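Prophage pi2 protein 01, integrase (Lactococcus lactis, PDB 3LYS) probably binds DNA as a phage-family integrase in prophage recombination, the crystallised piece being its helical, SAM-like core-binding domain. Local coordinates at residues A[6-11]-A[81-86]. The protein carries 1 engineered substitution. Residues are numbered along the deposited sequence; the frame is centred on the assembly and turned at random.
Engineered in segment 81-86: Cys85 (natural residue Pro).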
ATOM      1  N   GLN A   6       6.020  -1.594 -12.828  1.00 59.66           N
ATOM      2  CA  GLN A   6       4.788  -0.824 -12.857  1.00 53.13           C
ATOM      3  C   GLN A   6       4.763   0.151 -11.666  1.00 53.50           C
ATOM      4  O   GLN A   6       5.566   0.023 -10.736  1.00 56.71           O
ATOM      5  CB  GLN A   6       3.603  -1.788 -12.800  1.00 45.94           C
ATOM      6  CG  GLN A   6       2.269  -1.187 -13.158  1.00 43.42           C
ATOM      7  CD  GLN A   6       1.128  -2.048 -12.682  1.00 37.82           C
ATOM      8  OE1 GLN A   6       1.307  -3.237 -12.423  1.00 38.95           O
ATOM      9  NE2 GLN A   6      -0.052  -1.456 -12.557  1.00 31.88           N
ATOM     10  N   GLU A   7       3.863   1.131 -11.688  1.00 48.71           N
ATOM     11  CA  GLU A   7       3.785   2.079 -10.585  1.00 45.54           C
ATOM     12  C   GLU A   7       3.023   1.465  -9.443  1.00 40.83           C
ATOM     13  O   GLU A   7       2.022   0.807  -9.658  1.00 38.72           O
ATOM     14  CB  GLU A   7       3.055   3.339 -10.997  1.00 51.54           C
ATOM     15  CG  GLU A   7       3.648   4.002 -12.202  1.00 59.20           C
ATOM     16  CD  GLU A   7       3.079   5.384 -12.428  1.00 63.22           C
ATOM     17  OE1 GLU A   7       3.346   5.937 -13.521  1.00 66.41           O
ATOM     18  OE2 GLU A   7       2.380   5.908 -11.516  1.00 63.97           O
ATOM     19  N   ILE A   8       3.489   1.683  -8.224  1.00 40.42           N
ATOM     20  CA  ILE A   8       2.803   1.142  -7.068  1.00 36.44           C
ATOM     21  C   ILE A   8       1.331   1.542  -7.081  1.00 36.93           C
ATOM     22  O   ILE A   8       0.454   0.702  -6.880  1.00 34.60           O
ATOM     23  CB  ILE A   8       3.447   1.654  -5.779  1.00 33.50           C
ATOM     24  CG1 ILE A   8       2.647   1.181  -4.567  1.00 31.80           C
ATOM     25  CG2 ILE A   8       3.541   3.170  -5.813  1.00 29.29           C
ATOM     26  CD1 ILE A   8       2.761  -0.286  -4.316  1.00 17.03           C
ATOM     27  N   SER A   9       1.056   2.823  -7.319  1.00 41.70           N
ATOM     28  CA  SER A   9      -0.325   3.316  -7.332  1.00 44.32           C
ATOM     29  C   SER A   9      -1.161   2.590  -8.367  1.00 43.21           C
ATOM     30  O   SER A   9      -2.203   2.015  -8.047  1.00 44.48           O
ATOM     31  CB  SER A   9      -0.358   4.832  -7.597  1.00 47.63           C
ATOM     32  OG  SER A   9       0.461   5.208  -8.707  1.00 52.54           O
ATOM     33  N   GLU A  10      -0.682   2.603  -9.607  1.00 42.11           N
ATOM     34  CA  GLU A  10      -1.370   1.960 -10.716  1.00 38.45           C
ATOM     35  C   GLU A  10      -1.713   0.507 -10.426  1.00 32.05           C
ATOM     36  O   GLU A  10      -2.847   0.069 -10.608  1.00 27.45           O
ATOM     37  CB  GLU A  10      -0.503   2.045 -11.958  1.00 41.06           C
ATOM     38  CG  GLU A  10      -1.253   1.723 -13.208  1.00 53.08           C
ATOM     39  CD  GLU A  10      -0.415   1.949 -14.434  1.00 62.39           C
ATOM     40  OE1 GLU A  10       0.066   3.090 -14.634  1.00 66.51           O
ATOM     41  OE2 GLU A  10      -0.236   0.981 -15.206  1.00 69.88           O
ATOM     42  N   TYR A  11      -0.710  -0.235  -9.981  1.00 28.14           N
ATOM     43  CA  TYR A  11      -0.887  -1.627  -9.648  1.00 26.02           C
ATOM     44  C   TYR A  11      -1.934  -1.814  -8.562  1.00 28.88           C
ATOM     45  O   TYR A  11      -2.807  -2.660  -8.687  1.00 30.08           O
ATOM     46  CB  TYR A  11       0.435  -2.235  -9.193  1.00 22.84           C
ATOM     47  CG  TYR A  11       0.273  -3.549  -8.473  1.00 28.16           C
ATOM     48  CD1 TYR A  11       0.211  -3.592  -7.080  1.00 28.26           C
ATOM     49  CD2 TYR A  11       0.103  -4.742  -9.179  1.00 26.05           C
ATOM     50  CE1 TYR A  11      -0.023  -4.780  -6.401  1.00 27.78           C
ATOM     51  CE2 TYR A  11      -0.135  -5.939  -8.514  1.00 26.41           C
ATOM     52  CZ  TYR A  11      -0.197  -5.949  -7.127  1.00 32.41           C
ATOM     53  OH  TYR A  11      -0.451  -7.127  -6.472  1.00 37.97           O
ATOM     54  N   ALA A  81      -1.305  -6.070   1.902  1.00 35.22           N
ATOM     55  CA  ALA A  81      -2.066  -7.139   1.281  1.00 35.40           C
ATOM     56  C   ALA A  81      -1.847  -7.197  -0.229  1.00 33.35           C
ATOM     57  O   ALA A  81      -1.706  -8.275  -0.806  1.00 31.60           O
ATOM     58  CB  ALA A  81      -3.538  -6.962   1.583  1.00 36.78           C
ATOM     59  N   SER A  82      -1.824  -6.045  -0.877  1.00 32.38           N
ATOM     60  CA  SER A  82      -1.634  -6.032  -2.318  1.00 32.91           C
ATOM     61  C   SER A  82      -0.253  -6.514  -2.715  1.00 33.70           C
ATOM     62  O   SER A  82      -0.062  -7.045  -3.807  1.00 34.58           O
ATOM     63  CB  SER A  82      -1.843  -4.633  -2.869  1.00 29.69           C
ATOM     64  OG  SER A  82      -1.009  -3.719  -2.194  1.00 35.28           O
ATOM     65  N   ILE A  83       0.725  -6.311  -1.843  1.00 34.51           N
ATOM     66  CA  ILE A  83       2.070  -6.751  -2.171  1.00 37.51           C
ATOM     67  C   ILE A  83       2.189  -8.278  -2.049  1.00 38.29           C
ATOM     68  O   ILE A  83       2.935  -8.919  -2.801  1.00 33.73           O
ATOM     69  CB  ILE A  83       3.102  -6.024  -1.294  1.00 33.54           C
ATOM     70  CG1 ILE A  83       3.502  -4.728  -1.980  1.00 29.33           C
ATOM     71  CG2 ILE A  83       4.330  -6.866  -1.112  1.00 37.66           C
ATOM     72  CD1 ILE A  83       2.388  -3.757  -2.112  1.00 28.68           C
ATOM     73  N   GLN A  84       1.417  -8.850  -1.126  1.00 39.08           N
ATOM     74  CA  GLN A  84       1.410 -10.291  -0.908  1.00 38.91           C
ATOM     75  C   GLN A  84       1.226 -11.088  -2.194  1.00 36.63           C
ATOM     76  O   GLN A  84       2.081 -11.891  -2.557  1.00 33.52           O
ATOM     77  CB  GLN A  84       0.300 -10.676   0.062  1.00 42.85           C
ATOM     78  CG  GLN A  84       0.407 -10.013   1.403  1.00 52.19           C
ATOM     79  CD  GLN A  84       1.760 -10.239   2.050  1.00 57.65           C
ATOM     80  OE1 GLN A  84       2.760  -9.622   1.659  1.00 62.28           O
ATOM     81  NE2 GLN A  84       1.804 -11.129   3.044  1.00 54.94           N
ATOM     82  N   CYS A  85       0.104 -10.876  -2.873  1.00 34.82           N
ATOM     83  CA  CYS A  85      -0.158 -11.598  -4.104  1.00 37.69           C
ATOM     84  C   CYS A  85       1.014 -11.356  -5.042  1.00 37.50           C
ATOM     85  O   CYS A  85       1.414 -12.235  -5.801  1.00 42.09           O
ATOM     86  CB  CYS A  85      -1.483 -11.139  -4.753  1.00 34.40           C
ATOM     87  SG  CYS A  85      -2.351 -12.435  -5.754  1.00 42.83           S
ATOM     88  N   LEU A  86       1.598 -10.173  -4.976  1.00 35.89           N
ATOM     89  CA  LEU A  86       2.719  -9.876  -5.853  1.00 38.84           C
ATOM     90  C   LEU A  86       3.889 -10.799  -5.528  1.00 40.07           C
ATOM     91  O   LEU A  86       4.640 -11.209  -6.414  1.00 40.31           O
ATOM     92  CB  LEU A  86       3.124  -8.414  -5.700  1.00 38.27           C
ATOM     93  CG  LEU A  86       3.632  -7.717  -6.963  1.00 38.32           C
ATOM     94  CD1 LEU A  86       2.709  -7.950  -8.155  1.00 35.35           C
ATOM     95  CD2 LEU A  86       3.723  -6.246  -6.644  1.00 39.86           C
TER
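Tyr11, in the first turn of helix 8-19, reaches across to Ser82 and Leu86 on helix 69-88, so that an aromatic side chain helps to join the first and last helices of the SAM-like core-binding domain, the helical domain that precedes the catalytic domain in phage-family integrases. The join illustrates how a tyrosine can serve two chemistries at once, its hydroxyl bonding to a backbone while its ring packs in the apolar interior.

The polar part is one hydrogen bond. Tyr11 OH donates to the carbonyl oxygen of Ser82, with 2.7 Å between Tyr11 OH and Ser82 O. The C=O···donor angle is 150° and the hydroxyl is tilted 20° from the carbonyl plane, while Ser82 O itself lies near the plane of the ring, at its edge. With CG anti to the backbone N (chi1 164°), the phenol extends toward helix 69-88. The Ser82 hydroxyl turns instead to its own helix, where OG bonds to Val79 O, and the CB of Ser82 stays beside Tyr11 CE1.

The apolar part centres on Leu86, whose side chain comes from the direction opposite to that of the tyrosine. Its CD2 sits over one ring face in a CH-pi contact, 4.1 Å from the centroid of the Tyr11 ring, offset toward the rim. Its other methyl, Leu86 CD1, packs 3.5 Å from Tyr11 CE2. Ile48, from a loop, also touches Leu86.

A second, lighter apolar contact joins Ile8 and Ile83, which cross at about a right angle. Leu39 of helix 26-42 and Met43 also pack on Ile8, drawing a third helix into this buried region. Across the interface these isoleucines meet methyl to methyl, with Ile8 CD1 4.1 Å from Ile83 CD1.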